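Local atomic coordinates of aldose 1-epimerase (Escherichia coli, PDB entry 3NRE), a protein that probably catalyses the interconversion of the alpha and beta anomers of aldose sugars, as a member of the aldose 1-epimerase (galactose mutarotase) family. Residues 46-51 with 146-151; 232-237 with 252-257; 10-15 with 24-29; 125-130 with 285-290. All coordinates share one frame; numbering follows the deposited sequence. Where two conformers were deposited one is given.

Interaction 1 (46-51 with 146-151); sequences ASCFPL and TGWHPY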
loop_
_atom_site.group_PDB
_atom_site.type_symbol
_atom_site.label_atom_id
_atom_site.label_comp_id
_atom_site.label_asym_id
_atom_site.label_seq_id
_atom_site.Cartn_x
_atom_site.Cartn_y
_atom_site.Cartn_z
ATOM N N ALA A 46 3.813 -8.538 7.745
ATOM C CA ALA A 46 4.780 -7.435 7.919
ATOM C C ALA A 46 4.095 -6.145 8.359
ATOM O O ALA A 46 2.924 -6.152 8.707
ATOM C CB ALA A 46 5.527 -7.187 6.635
ATOM N N SER A 47 4.845 -5.066 8.421
ATOM C CA SER A 47 4.287 -3.735 8.775
ATOM C C SER A 47 3.737 -2.958 7.579
ATOM O O SER A 47 2.879 -2.099 7.753
ATOM C CB SER A 47 5.377 -2.868 9.415
ATOM O OG SER A 47 5.971 -3.554 10.475
ATOM N N CYS A 48 4.300 -3.211 6.392
ATOM C CA CYS A 48 3.938 -2.506 5.148
ATOM C C CYS A 48 4.544 -3.246 3.986
ATOM O O CYS A 48 5.697 -3.673 4.063
ATOM C CB CYS A 48 4.491 -1.064 5.136
ATOM S SG CYS A 48 4.012 -0.083 3.754
ATOM N N PHE A 49 3.824 -3.312 2.852
ATOM C CA PHE A 49 4.427 -3.850 1.641
ATOM C C PHE A 49 4.124 -2.971 0.451
ATOM O O PHE A 49 3.112 -2.258 0.459
ATOM C CB PHE A 49 4.033 -5.334 1.398
ATOM C CG PHE A 49 2.558 -5.625 1.283
ATOM C CD1 PHE A 49 1.894 -5.470 0.084
ATOM C CD2 PHE A 49 1.845 -6.232 2.355
ATOM C CE1 PHE A 49 0.609 -5.841 -0.093
ATOM C CE2 PHE A 49 0.511 -6.546 2.200
ATOM C CZ PHE A 49 -0.114 -6.357 0.967
ATOM N N PRO A 50 4.989 -3.007 -0.566
ATOM C CA PRO A 50 4.848 -2.153 -1.737
ATOM C C PRO A 50 3.930 -2.799 -2.732
ATOM O O PRO A 50 3.773 -4.044 -2.755
ATOM C CB PRO A 50 6.262 -2.096 -2.303
ATOM C CG PRO A 50 6.850 -3.443 -1.937
ATOM C CD PRO A 50 6.277 -3.731 -0.562
ATOM N N LEU A 51 3.270 -1.949 -3.515
ATOM C CA LEU A 51 2.378 -2.405 -4.574
ATOM C C LEU A 51 2.974 -1.972 -5.923
ATOM O O LEU A 51 3.041 -0.768 -6.214
ATOM C CB LEU A 51 0.976 -1.757 -4.353
ATOM C CG LEU A 51 0.400 -1.907 -2.917
ATOM C CD1 LEU A 51 -0.918 -1.132 -2.759
ATOM C CD2 LEU A 51 0.226 -3.364 -2.515
ATOM N N THR A 146 1.539 2.480 -8.591
ATOM C CA THR A 146 2.293 2.195 -7.363
ATOM C C THR A 146 1.463 2.529 -6.143
ATOM O O THR A 146 0.439 3.269 -6.194
ATOM C CB THR A 146 3.603 3.039 -7.312
ATOM O OG1 THR A 146 3.280 4.406 -7.602
ATOM C CG2 THR A 146 4.583 2.539 -8.316
ATOM N N GLY A 147 1.913 1.971 -5.022
ATOM C CA GLY A 147 1.238 2.219 -3.779
ATOM C C GLY A 147 1.867 1.422 -2.699
ATOM O O GLY A 147 2.887 0.803 -2.915
ATOM N N TRP A 148 1.256 1.522 -1.536
ATOM C CA TRP A 148 1.694 0.773 -0.380
ATOM C C TRP A 148 0.521 0.309 0.419
ATOM O O TRP A 148 -0.600 0.836 0.322
ATOM C CB TRP A 148 2.585 1.642 0.531
ATOM C CG TRP A 148 3.926 1.986 0.001
ATOM C CD1 TRP A 148 5.123 1.308 0.181
ATOM C CD2 TRP A 148 4.228 3.126 -0.814
ATOM N NE1 TRP A 148 6.148 1.985 -0.502
ATOM C CE2 TRP A 148 5.622 3.091 -1.104
ATOM C CE3 TRP A 148 3.451 4.165 -1.358
ATOM C CZ2 TRP A 148 6.242 4.065 -1.888
ATOM C CZ3 TRP A 148 4.053 5.112 -2.152
ATOM C CH2 TRP A 148 5.453 5.067 -2.391
ATOM N N HIS A 149 0.833 -0.684 1.261
ATOM C CA HIS A 149 -0.142 -1.358 2.083
ATOM C C HIS A 149 0.314 -1.401 3.529
ATOM O O HIS A 149 0.746 -2.452 4.025
ATOM C CB HIS A 149 -0.388 -2.734 1.470
ATOM C CG HIS A 149 -1.556 -3.469 2.022
ATOM N ND1 HIS A 149 -1.580 -3.955 3.308
ATOM C CD2 HIS A 149 -2.692 -3.917 1.435
ATOM C CE1 HIS A 149 -2.697 -4.644 3.505
ATOM N NE2 HIS A 149 -3.377 -4.653 2.374
ATOM N N PRO A 150 0.270 -0.250 4.220
ATOM C CA PRO A 150 0.698 -0.241 5.618
ATOM C C PRO A 150 -0.363 -0.757 6.568
ATOM O O PRO A 150 -1.569 -0.508 6.372
ATOM C CB PRO A 150 1.037 1.237 5.867
ATOM C CG PRO A 150 0.207 1.970 4.906
ATOM C CD PRO A 150 -0.004 1.114 3.731
ATOM N N TYR A 151 0.108 -1.418 7.615
ATOM C CA TYR A 151 -0.696 -1.905 8.690
ATOM C C TYR A 151 -0.454 -1.042 9.923
ATOM O O TYR A 151 0.679 -0.981 10.435
ATOM C CB TYR A 151 -0.299 -3.326 9.053
ATOM C CG TYR A 151 -0.587 -4.385 7.988
ATOM C CD1 TYR A 151 0.303 -4.594 6.926
ATOM C CD2 TYR A 151 -1.701 -5.196 8.077
ATOM C CE1 TYR A 151 0.041 -5.594 5.964
ATOM C CE2 TYR A 151 -1.928 -6.200 7.134
ATOM C CZ TYR A 151 -1.082 -6.356 6.095
ATOM O OH TYR A 151 -1.308 -7.356 5.157
#
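Thr146 enters the pairing through its CA, 3.3 Å from Leu51 O, while its OG1 bonds to Ser282. At Gly147 the backbone carbonyl accepts Leu51 N (2.8 Å), the donor standing above the carbonyl plane. Leu51 CG and CD1 lie against the backbone of Gly147 and Trp148, and a side chain at Gly147 would crowd that CD1. Trp148 turns to the other face of the sheet: its CB and CD1 meet Cys48 SG, a sulfur-aromatic contact of oblique geometry, and its NE1 bonds to Gln119. The strands run antiparallel, axes at 161°, within the sheet at the heart of this mutarotase-type beta fold. His149 carries the ring contact. With CG anti to the backbone N (chi1 -168°), its ring lies beside that of Phe49 in an offset stack, planes 12° apart and centroids 4.3 Å apart; Phe49 CZ sits over the imidazole, 3.4 Å from His149 CG. His149 NE2 bonds to a PEG molecule, probably from the crystallisation liquor, which may mark a pocket. Pro150 sets CB 3.9 Å from Cys48 SG. Tyr151 N gives Ser47 O a nearly straight bond (2.9 Å), and Tyr151 OH meets the edge of the Phe49 ring at CE2.

Interaction 2 (232-237 with 252-257); sequences CYFIFV and CLEPMS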
loop_
_atom_site.group_PDB
_atom_site.type_symbol
_atom_site.label_atom_id
_atom_site.label_comp_id
_atom_site.label_asym_id
_atom_site.label_seq_id
_atom_site.Cartn_x
_atom_site.Cartn_y
_atom_site.Cartn_z
ATOM N N CYS A 232 -6.831 7.661 -4.649
ATOM C CA CYS A 232 -7.648 6.615 -4.034
ATOM C C CYS A 232 -6.926 6.003 -2.852
ATOM O O CYS A 232 -5.716 5.970 -2.835
ATOM C CB CYS A 232 -7.959 5.531 -5.054
ATOM S SG CYS A 232 -8.895 6.111 -6.472
ATOM N N TYR A 233 -7.703 5.533 -1.879
ATOM C CA TYR A 233 -7.173 4.764 -0.737
ATOM C C TYR A 233 -8.130 3.600 -0.477
ATOM O O TYR A 233 -9.334 3.709 -0.715
ATOM C CB TYR A 233 -6.987 5.648 0.511
ATOM C CG TYR A 233 -8.224 6.262 1.168
ATOM C CD1 TYR A 233 -8.929 5.589 2.165
ATOM C CD2 TYR A 233 -8.655 7.566 0.874
ATOM C CE1 TYR A 233 -10.053 6.174 2.783
ATOM C CE2 TYR A 233 -9.746 8.140 1.513
ATOM C CZ TYR A 233 -10.446 7.444 2.446
ATOM O OH TYR A 233 -11.523 8.002 3.086
ATOM N N PHE A 234 -7.581 2.478 0.012
ATOM C CA PHE A 234 -8.389 1.383 0.545
ATOM C C PHE A 234 -8.290 1.359 2.070
ATOM O O PHE A 234 -7.281 1.709 2.654
ATOM C CB PHE A 234 -7.936 -0.004 -0.030
ATOM C CG PHE A 234 -8.761 -0.506 -1.215
ATOM C CD1 PHE A 234 -8.590 0.061 -2.481
ATOM C CD2 PHE A 234 -9.685 -1.523 -1.077
ATOM C CE1 PHE A 234 -9.341 -0.376 -3.565
ATOM C CE2 PHE A 234 -10.409 -1.949 -2.166
ATOM C CZ PHE A 234 -10.238 -1.400 -3.396
ATOM N N ILE A 235 -9.359 0.960 2.716
ATOM C CA ILE A 235 -9.367 0.711 4.141
ATOM C C ILE A 235 -9.620 -0.783 4.292
ATOM O O ILE A 235 -10.552 -1.342 3.666
ATOM C CB ILE A 235 -10.499 1.436 4.875
ATOM C CG1 ILE A 235 -10.354 2.948 4.771
ATOM C CG2 ILE A 235 -10.583 1.006 6.354
ATOM C CD1 ILE A 235 -9.042 3.535 5.380
ATOM N N PHE A 236 -8.820 -1.407 5.149
ATOM C CA PHE A 236 -9.010 -2.771 5.575
ATOM C C PHE A 236 -9.141 -2.861 7.094
ATOM O O PHE A 236 -8.282 -2.359 7.822
ATOM C CB PHE A 236 -7.828 -3.651 5.079
ATOM C CG PHE A 236 -8.011 -5.075 5.431
ATOM C CD1 PHE A 236 -9.113 -5.747 4.965
ATOM C CD2 PHE A 236 -7.140 -5.730 6.247
ATOM C CE1 PHE A 236 -9.333 -7.049 5.302
ATOM C CE2 PHE A 236 -7.354 -7.065 6.612
ATOM C CZ PHE A 236 -8.440 -7.726 6.125
ATOM N N VAL A 237 -10.221 -3.495 7.557
ATOM C CA VAL A 237 -10.429 -3.952 8.933
ATOM C C VAL A 237 -10.840 -5.409 8.780
ATOM O O VAL A 237 -11.744 -5.737 8.005
ATOM C CB VAL A 237 -11.536 -3.207 9.675
ATOM C CG1 VAL A 237 -11.643 -3.730 11.128
ATOM C CG2 VAL A 237 -11.263 -1.719 9.646
ATOM N N CYS A 252 -5.649 -1.265 7.974
ATOM C CA CYS A 252 -4.815 -0.743 6.887
ATOM C C CYS A 252 -5.463 0.450 6.252
ATOM O O CYS A 252 -6.680 0.512 6.087
ATOM C CB CYS A 252 -4.593 -1.773 5.811
ATOM S SG CYS A 252 -3.938 -3.302 6.444
ATOM N N LEU A 253 -4.634 1.427 5.899
ATOM C CA LEU A 253 -5.072 2.565 5.060
ATOM C C LEU A 253 -4.052 2.556 3.957
ATOM O O LEU A 253 -2.879 2.857 4.196
ATOM C CB LEU A 253 -5.091 3.903 5.809
ATOM C CG LEU A 253 -5.702 5.066 5.029
ATOM C CD1 LEU A 253 -6.154 6.185 5.996
ATOM C CD2 LEU A 253 -4.754 5.622 3.924
ATOM N N GLU A 254 -4.487 2.195 2.749
ATOM C CA GLU A 254 -3.574 1.832 1.624
ATOM C C GLU A 254 -3.607 2.879 0.518
ATOM O O GLU A 254 -4.568 2.915 -0.250
ATOM C CB GLU A 254 -3.984 0.509 0.998
ATOM C CG GLU A 254 -4.243 -0.615 2.011
ATOM C CD GLU A 254 -5.093 -1.775 1.420
ATOM O OE1 GLU A 254 -5.008 -2.115 0.188
ATOM O OE2 GLU A 254 -5.831 -2.300 2.280
ATOM N N PRO A 255 -2.574 3.713 0.400
ATOM C CA PRO A 255 -2.567 4.683 -0.699
ATOM C C PRO A 255 -2.237 4.051 -2.048
ATOM O O PRO A 255 -1.364 3.161 -2.177
ATOM C CB PRO A 255 -1.494 5.667 -0.301
ATOM C CG PRO A 255 -0.513 4.767 0.470
ATOM C CD PRO A 255 -1.378 3.852 1.236
HETATM N N MSE A 256 -2.977 4.487 -3.073
HETATM C CA MSE A 256 -2.783 3.964 -4.393
HETATM C C MSE A 256 -2.794 5.083 -5.375
HETATM O O MSE A 256 -3.599 6.019 -5.247
HETATM C CB MSE A 256 -3.931 2.987 -4.786
HETATM C CG MSE A 256 -4.046 1.783 -3.906
HETATM SE SE MSE A 256 -5.827 1.027 -4.261
HETATM C CE MSE A 256 -5.849 0.844 -6.086
ATOM N N SER A 257 -1.948 4.950 -6.391
ATOM C CA SER A 257 -1.846 5.967 -7.428
ATOM C C SER A 257 -2.975 5.905 -8.460
ATOM O O SER A 257 -3.035 6.758 -9.368
ATOM C CB SER A 257 -0.505 5.814 -8.156
ATOM O OG SER A 257 -0.497 4.679 -8.990
#
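The Phe234 ring is approached obliquely by the selenium of Met256, modelled as selenomethionine: SE lies 3.4 Å from Phe234 CD1 and 68° off the ring normal, a Met-aromatic contact made neither squarely over the face nor at the edge. Met256 CG, anti to the carbonyl carbon (chi1 -61°), starts the chain that carries SE to this ring. At the Phe236 ring, Cys252 SG lies at the edge, 4.0 Å from Phe236 CD2, and the two CB atoms also touch. The edge of the Tyr233 ring receives Ile235 CG1 from its own strand, while Tyr233 CB meets Leu253 CD2. The Glu254 carboxylate reaches over to the aromatic strand, OE1 lying 3.6 Å from Phe234 CB and OE2 3.7 Å from Phe236 CB; these are packing contacts with carbon. On the face shared by Tyr233 and Pro255, Ile235 CD1 presses against Leu253 CG at 3.7 Å. Paired bonds at Phe234 with Glu254 and at Phe236 with Cys252 fix the register, the shortest being Glu254 N to Phe234 O at 2.8 Å. Beyond the segments, Cys252 and Glu254 pack on His149, and Phe204 stacks on Tyr233. The axes run at 160°, so this is antiparallel pairing between strands 232-237 and 250-256 of the central sheet. A PEG molecule, probably from the crystallisation liquor, lies near Phe234 and may mark a pocket on the face bearing Phe234 and Glu254, consistent with the sugar-binding cleft of the galactose mutarotase fold.

Interaction 3 (10-15 with 24-29); sequences GSLKLD and EGFWRD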
loop_
_atom_site.group_PDB
_atom_site.type_symbol
_atom_site.label_atom_id
_atom_site.label_comp_id
_atom_site.label_asym_id
_atom_site.label_seq_id
_atom_site.Cartn_x
_atom_site.Cartn_y
_atom_site.Cartn_z
ATOM N N GLY A 10 17.442 9.725 15.747
ATOM C CA GLY A 10 16.831 10.177 16.981
ATOM C C GLY A 10 16.167 8.979 17.654
ATOM O O GLY A 10 16.784 7.944 17.831
ATOM N N SER A 11 14.880 9.108 17.958
ATOM C CA SER A 11 14.123 8.065 18.649
ATOM C C SER A 11 13.389 7.167 17.649
ATOM O O SER A 11 12.714 6.210 18.047
ATOM C CB SER A 11 13.130 8.694 19.650
ATOM O OG SER A 11 12.073 9.402 19.000
ATOM N N LEU A 12 13.509 7.486 16.364
ATOM C CA LEU A 12 12.807 6.680 15.310
ATOM C C LEU A 12 13.673 5.560 14.799
ATOM O O LEU A 12 14.852 5.751 14.557
ATOM C CB LEU A 12 12.444 7.504 14.086
ATOM C CG LEU A 12 11.345 8.541 14.214
ATOM C CD1 LEU A 12 11.080 9.119 12.798
ATOM C CD2 LEU A 12 10.084 7.969 14.826
ATOM N N LYS A 13 13.061 4.403 14.607
ATOM C CA LYS A 13 13.773 3.212 14.136
ATOM C C LYS A 13 12.884 2.512 13.133
ATOM O O LYS A 13 11.681 2.394 13.346
ATOM C CB LYS A 13 14.054 2.265 15.286
ATOM C CG LYS A 13 14.949 1.068 14.830
ATOM C CD LYS A 13 15.454 0.207 15.997
ATOM C CE LYS A 13 14.384 -0.715 16.517
ATOM N NZ LYS A 13 14.946 -1.887 17.383
ATOM N N LEU A 14 13.498 2.049 12.056
ATOM C CA LEU A 14 12.805 1.326 11.001
ATOM C C LEU A 14 13.556 0.033 10.677
ATOM O O LEU A 14 14.759 0.039 10.491
ATOM C CB LEU A 14 12.762 2.201 9.731
ATOM C CG LEU A 14 11.966 1.720 8.517
ATOM C CD1 LEU A 14 10.494 1.949 8.758
ATOM C CD2 LEU A 14 12.442 2.359 7.170
ATOM N N ASP A 15 12.833 -1.062 10.560
ATOM C CA ASP A 15 13.392 -2.329 10.062
ATOM C C ASP A 15 12.751 -2.656 8.705
ATOM O O ASP A 15 11.533 -2.524 8.552
ATOM C CB ASP A 15 13.057 -3.472 11.028
ATOM C CG ASP A 15 13.944 -3.503 12.267
ATOM O OD1 ASP A 15 14.880 -2.659 12.413
ATOM O OD2 ASP A 15 13.753 -4.441 13.101
ATOM N N GLU A 24 9.325 -4.133 8.339
ATOM C CA GLU A 24 9.068 -5.094 9.456
ATOM C C GLU A 24 8.891 -4.417 10.827
ATOM O O GLU A 24 8.550 -5.072 11.800
ATOM C CB GLU A 24 10.174 -6.176 9.518
ATOM C CG GLU A 24 10.126 -7.090 8.291
ATOM C CD GLU A 24 9.013 -8.200 8.338
ATOM O OE1 GLU A 24 8.182 -8.200 9.278
ATOM O OE2 GLU A 24 9.046 -9.114 7.458
ATOM N N GLY A 25 9.123 -3.115 10.891
ATOM C CA GLY A 25 8.829 -2.331 12.078
ATOM C C GLY A 25 9.128 -0.866 11.851
ATOM O O GLY A 25 10.008 -0.523 11.090
ATOM N N PHE A 26 8.367 -0.022 12.542
ATOM C CA PHE A 26 8.585 1.406 12.577
ATOM C C PHE A 26 8.150 1.856 13.966
ATOM O O PHE A 26 6.984 1.660 14.357
ATOM C CB PHE A 26 7.748 2.080 11.477
ATOM C CG PHE A 26 7.950 3.557 11.369
ATOM C CD1 PHE A 26 9.173 4.135 11.647
ATOM C CD2 PHE A 26 6.933 4.372 10.899
ATOM C CE1 PHE A 26 9.348 5.535 11.534
ATOM C CE2 PHE A 26 7.112 5.750 10.776
ATOM C CZ PHE A 26 8.284 6.336 11.093
ATOM N N TRP A 27 9.112 2.383 14.728
ATOM C CA TRP A 27 8.920 2.689 16.133
ATOM C C TRP A 27 9.471 4.071 16.504
ATOM O O TRP A 27 10.372 4.583 15.860
ATOM C CB TRP A 27 9.650 1.700 17.034
ATOM C CG TRP A 27 9.328 0.257 16.905
ATOM C CD1 TRP A 27 8.395 -0.463 17.645
ATOM C CD2 TRP A 27 9.963 -0.695 16.036
ATOM N NE1 TRP A 27 8.412 -1.771 17.250
ATOM C CE2 TRP A 27 9.349 -1.937 16.263
ATOM C CE3 TRP A 27 11.009 -0.617 15.125
ATOM C CZ2 TRP A 27 9.792 -3.118 15.642
ATOM C CZ3 TRP A 27 11.409 -1.779 14.448
ATOM C CH2 TRP A 27 10.819 -3.013 14.743
ATOM N N ARG A 28 8.839 4.667 17.511
ATOM C CA ARG A 28 9.384 5.840 18.181
ATOM C C ARG A 28 9.648 5.358 19.583
ATOM O O ARG A 28 8.715 4.983 20.285
ATOM C CB ARG A 28 8.390 6.991 18.162
ATOM C CG ARG A 28 9.017 8.307 18.613
ATOM C CD ARG A 28 7.987 9.168 19.280
ATOM N NE ARG A 28 7.335 8.458 20.386
ATOM C CZ ARG A 28 6.022 8.351 20.525
ATOM N NH1 ARG A 28 5.217 8.923 19.639
ATOM N NH2 ARG A 28 5.522 7.687 21.560
ATOM N N ASP A 29 10.930 5.291 19.976
ATOM C CA ASP A 29 11.311 4.610 21.221
ATOM C C ASP A 29 10.731 3.187 21.121
ATOM O O ASP A 29 10.954 2.549 20.094
ATOM C CB ASP A 29 10.826 5.392 22.476
ATOM C CG ASP A 29 11.608 6.665 22.696
ATOM O OD1 ASP A 29 12.838 6.614 22.439
ATOM O OD2 ASP A 29 11.015 7.699 23.110
HETATM O O HOH W 1 12.758 3.316 18.265
#
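Asp15 faces two residues at once: its carbonyl O accepts Glu24 N at 2.7 Å and, weakly, Gly25 N, which marks a classic beta bulge in this hairpin of strands 12-17 and 22-28. Past the bulge the pairing is regular, with two bonds between Lys13 and Trp27, and the strand directions make an angle of 178°. The Trp27 indole, its CG beside the backbone N (chi1 -58°), folds back over Gly25; a CB at Gly25 would clash with Trp27 CH2. The Lys13 chain bends at chi3 and sets CE 3.7 Å from Trp27 CE3, with NZ in an off-centre cation-pi position 5.0 Å from the centroid of the Trp27 six-membered ring. Asp15 meets the indole edge, Asp15 OD2 lying 3.7 Å from Trp27 CH2, and pairs with Lys39 in a salt bridge. Were Trp27 replaced by an alanine, the Lys13 ammonium would probably lose its aromatic partner and a gap would open beside Asp15. The other face is apolar: Leu14 CD1 packs 3.9 Å from Phe26 CD1, and Leu12 CD2 approaches Phe26 CE1. At the far end, water 1 donates to both Ser11 O and Asp29 O. The chemistry thus gives the hairpin a greasy face turned to Phe121, Leu123 and Leu128 and a polar one where the indole has Lys13 over one side, Gly25 CA over the other and the Asp15 carboxylate at its edge.

Interaction 4 (125-130 with 285-290); sequences ADTLTV and SLRVEW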
loop_
_atom_site.group_PDB
_atom_site.type_symbol
_atom_site.label_atom_id
_atom_site.label_comp_id
_atom_site.label_asym_id
_atom_site.label_seq_id
_atom_site.Cartn_x
_atom_site.Cartn_y
_atom_site.Cartn_z
ATOM N N ALA A 125 14.215 13.006 12.022
ATOM C CA ALA A 125 13.845 12.809 13.424
ATOM C C ALA A 125 12.330 12.571 13.633
ATOM O O ALA A 125 11.927 12.026 14.684
ATOM C CB ALA A 125 14.348 13.967 14.292
ATOM N N ASP A 126 11.490 12.985 12.676
ATOM C CA ASP A 126 10.051 12.761 12.818
ATOM C C ASP A 126 9.338 12.182 11.588
ATOM O O ASP A 126 8.137 11.975 11.659
ATOM C CB ASP A 126 9.357 14.063 13.241
ATOM C CG ASP A 126 9.468 15.164 12.170
ATOM O OD1 ASP A 126 10.157 14.937 11.145
ATOM O OD2 ASP A 126 8.850 16.236 12.349
ATOM N N THR A 127 10.049 11.942 10.486
ATOM C CA THR A 127 9.416 11.532 9.255
ATOM C C THR A 127 10.140 10.371 8.557
ATOM O O THR A 127 11.360 10.380 8.415
ATOM C CB THR A 127 9.331 12.716 8.219
ATOM O OG1 THR A 127 8.898 13.933 8.854
ATOM C CG2 THR A 127 8.391 12.378 7.083
ATOM N N LEU A 128 9.350 9.433 8.078
ATOM C CA LEU A 128 9.786 8.356 7.202
ATOM C C LEU A 128 9.289 8.694 5.792
ATOM O O LEU A 128 8.091 8.971 5.614
ATOM C CB LEU A 128 9.106 7.044 7.605
ATOM C CG LEU A 128 9.236 5.901 6.593
ATOM C CD1 LEU A 128 10.702 5.528 6.354
ATOM C CD2 LEU A 128 8.402 4.683 7.022
ATOM N N THR A 129 10.206 8.690 4.815
ATOM C CA THR A 129 9.861 8.890 3.407
ATOM C C THR A 129 10.221 7.604 2.638
ATOM O O THR A 129 11.332 7.078 2.738
ATOM C CB THR A 129 10.609 10.106 2.798
ATOM O OG1 THR A 129 10.363 11.278 3.592
ATOM C CG2 THR A 129 10.167 10.380 1.358
ATOM N N VAL A 130 9.276 7.120 1.850
ATOM C CA VAL A 130 9.453 5.917 1.053
ATOM C C VAL A 130 9.095 6.284 -0.388
ATOM O O VAL A 130 8.084 6.934 -0.607
ATOM C CB VAL A 130 8.531 4.760 1.503
ATOM C CG1 VAL A 130 8.879 3.525 0.689
ATOM C CG2 VAL A 130 8.639 4.466 3.049
ATOM N N SER A 285 5.034 9.797 2.607
ATOM C CA SER A 285 5.705 10.131 3.832
ATOM C C SER A 285 4.784 9.934 5.022
ATOM O O SER A 285 3.561 10.140 4.924
ATOM C CB SER A 285 6.283 11.533 3.781
ATOM O OG SER A 285 5.290 12.549 3.835
ATOM N N LEU A 286 5.372 9.467 6.130
ATOM C CA LEU A 286 4.641 9.323 7.386
ATOM C C LEU A 286 5.352 10.156 8.432
ATOM O O LEU A 286 6.479 9.864 8.785
ATOM C CB LEU A 286 4.605 7.845 7.810
ATOM C CG LEU A 286 3.981 6.838 6.823
ATOM C CD1 LEU A 286 4.167 5.403 7.343
ATOM C CD2 LEU A 286 2.520 7.178 6.557
ATOM N N ARG A 287 4.683 11.174 8.956
ATOM C CA ARG A 287 5.295 12.068 9.918
ATOM C C ARG A 287 4.636 11.899 11.263
ATOM O O ARG A 287 3.401 11.940 11.354
ATOM C CB ARG A 287 5.203 13.525 9.454
ATOM C CG ARG A 287 5.780 14.513 10.437
ATOM C CD ARG A 287 6.049 15.904 9.829
ATOM N NE ARG A 287 4.811 16.535 9.364
ATOM C CZ ARG A 287 3.916 17.144 10.144
ATOM N NH1 ARG A 287 4.071 17.219 11.464
ATOM N NH2 ARG A 287 2.839 17.681 9.594
ATOM N N VAL A 288 5.437 11.749 12.324
ATOM C CA VAL A 288 4.875 11.597 13.666
ATOM C C VAL A 288 4.775 12.957 14.306
ATOM O O VAL A 288 5.740 13.722 14.273
ATOM C CB VAL A 288 5.735 10.705 14.590
ATOM C CG1 VAL A 288 4.935 10.304 15.836
ATOM C CG2 VAL A 288 6.219 9.497 13.859
ATOM N N GLU A 289 3.628 13.256 14.898
ATOM C CA GLU A 289 3.524 14.485 15.654
ATOM C C GLU A 289 2.786 14.312 16.964
ATOM O O GLU A 289 1.944 13.422 17.135
ATOM C CB GLU A 289 2.928 15.631 14.816
ATOM C CG GLU A 289 1.537 15.434 14.309
ATOM C CD GLU A 289 0.921 16.727 13.721
ATOM O OE1 GLU A 289 1.671 17.574 13.202
ATOM O OE2 GLU A 289 -0.321 16.883 13.758
ATOM N N TRP A 290 3.151 15.156 17.934
ATOM C CA TRP A 290 2.478 15.108 19.212
ATOM C C TRP A 290 1.093 15.646 18.858
ATOM O O TRP A 290 0.994 16.563 18.069
ATOM C CB TRP A 290 3.265 15.901 20.279
ATOM C CG TRP A 290 4.513 15.121 20.850
ATOM C CD1 TRP A 290 4.950 15.145 22.148
ATOM C CD2 TRP A 290 5.434 14.232 20.144
ATOM N NE1 TRP A 290 6.066 14.348 22.297
ATOM C CE2 TRP A 290 6.383 13.777 21.094
ATOM C CE3 TRP A 290 5.549 13.784 18.814
ATOM C CZ2 TRP A 290 7.429 12.892 20.756
ATOM C CZ3 TRP A 290 6.585 12.897 18.473
ATOM C CH2 TRP A 290 7.505 12.469 19.438
HETATM O O HOH W 2 6.335 16.263 13.336
#
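Water 2 is gripped by three groups across the strand ends: it donates to Asp126 OD2 (2.7 Å) and to Val288 O, and accepts from Arg287 NH1 in the guanidinium plane. It therefore mediates between two opposite charges that do not meet directly, Asp126 OD2 and Arg287 NH1 being 5.0 Å apart. The Arg287 side chain starts anti to the backbone N (chi1 178°) and runs alongside Asp126, with CD 3.8 Å from Asp126 OD2. A bend at chi3 turns the guanidinium toward Glu289, where Arg287 NH1 makes a 3.0 Å salt bridge to Glu289 OE1, while Glu289 OE2 pairs with Arg212. In the conformer given, Thr127 OG1 lies 3.5 Å from Arg287 CG and donates to Asp126 OD1, meeting it from above the carboxylate plane. With a leucine at Arg287, Glu289 OE1 would probably lose its mate and water 2 its donor. The backbone bonds are short and straight: Val288 N to Asp126 O is 2.8 Å at 167°, and Leu128 and Leu286 exchange a pair. On the opposite face, Leu128 CD2 and Leu286 CD1 approach loosely at 4.3 Å; Leu128 also packs on Phe26 and Leu286 on Met224. With its polar chains on one face and leucines on the other, the antiparallel pairing (176°) joins strands 127-136 and 279-290 of a large sheet, in keeping with the all-beta supersandwich of the galactose mutarotase family.

In the fold
From the N terminus, interaction 3 closes first, a hairpin contact with eight residues between its segments. Interaction 1 opens next at 46-51 and closes only at 146-151; interaction 4 opens between them at 125-130, so the two cross. Interaction 2 opens and closes before 285-290 completes interaction 4, and thus lies within its span. Interactions 1 and 2 share the central sheet, where Trp148 N lies 3.2 Å from Pro255 O in a probable hydrogen bond. The N-terminal hairpin packs on the large sheet through Phe26 and Leu14 against Leu128, joining interactions 3 and 4, whose centres are 10 Å apart. Trp148 touching Val130 links interactions 1 and 4.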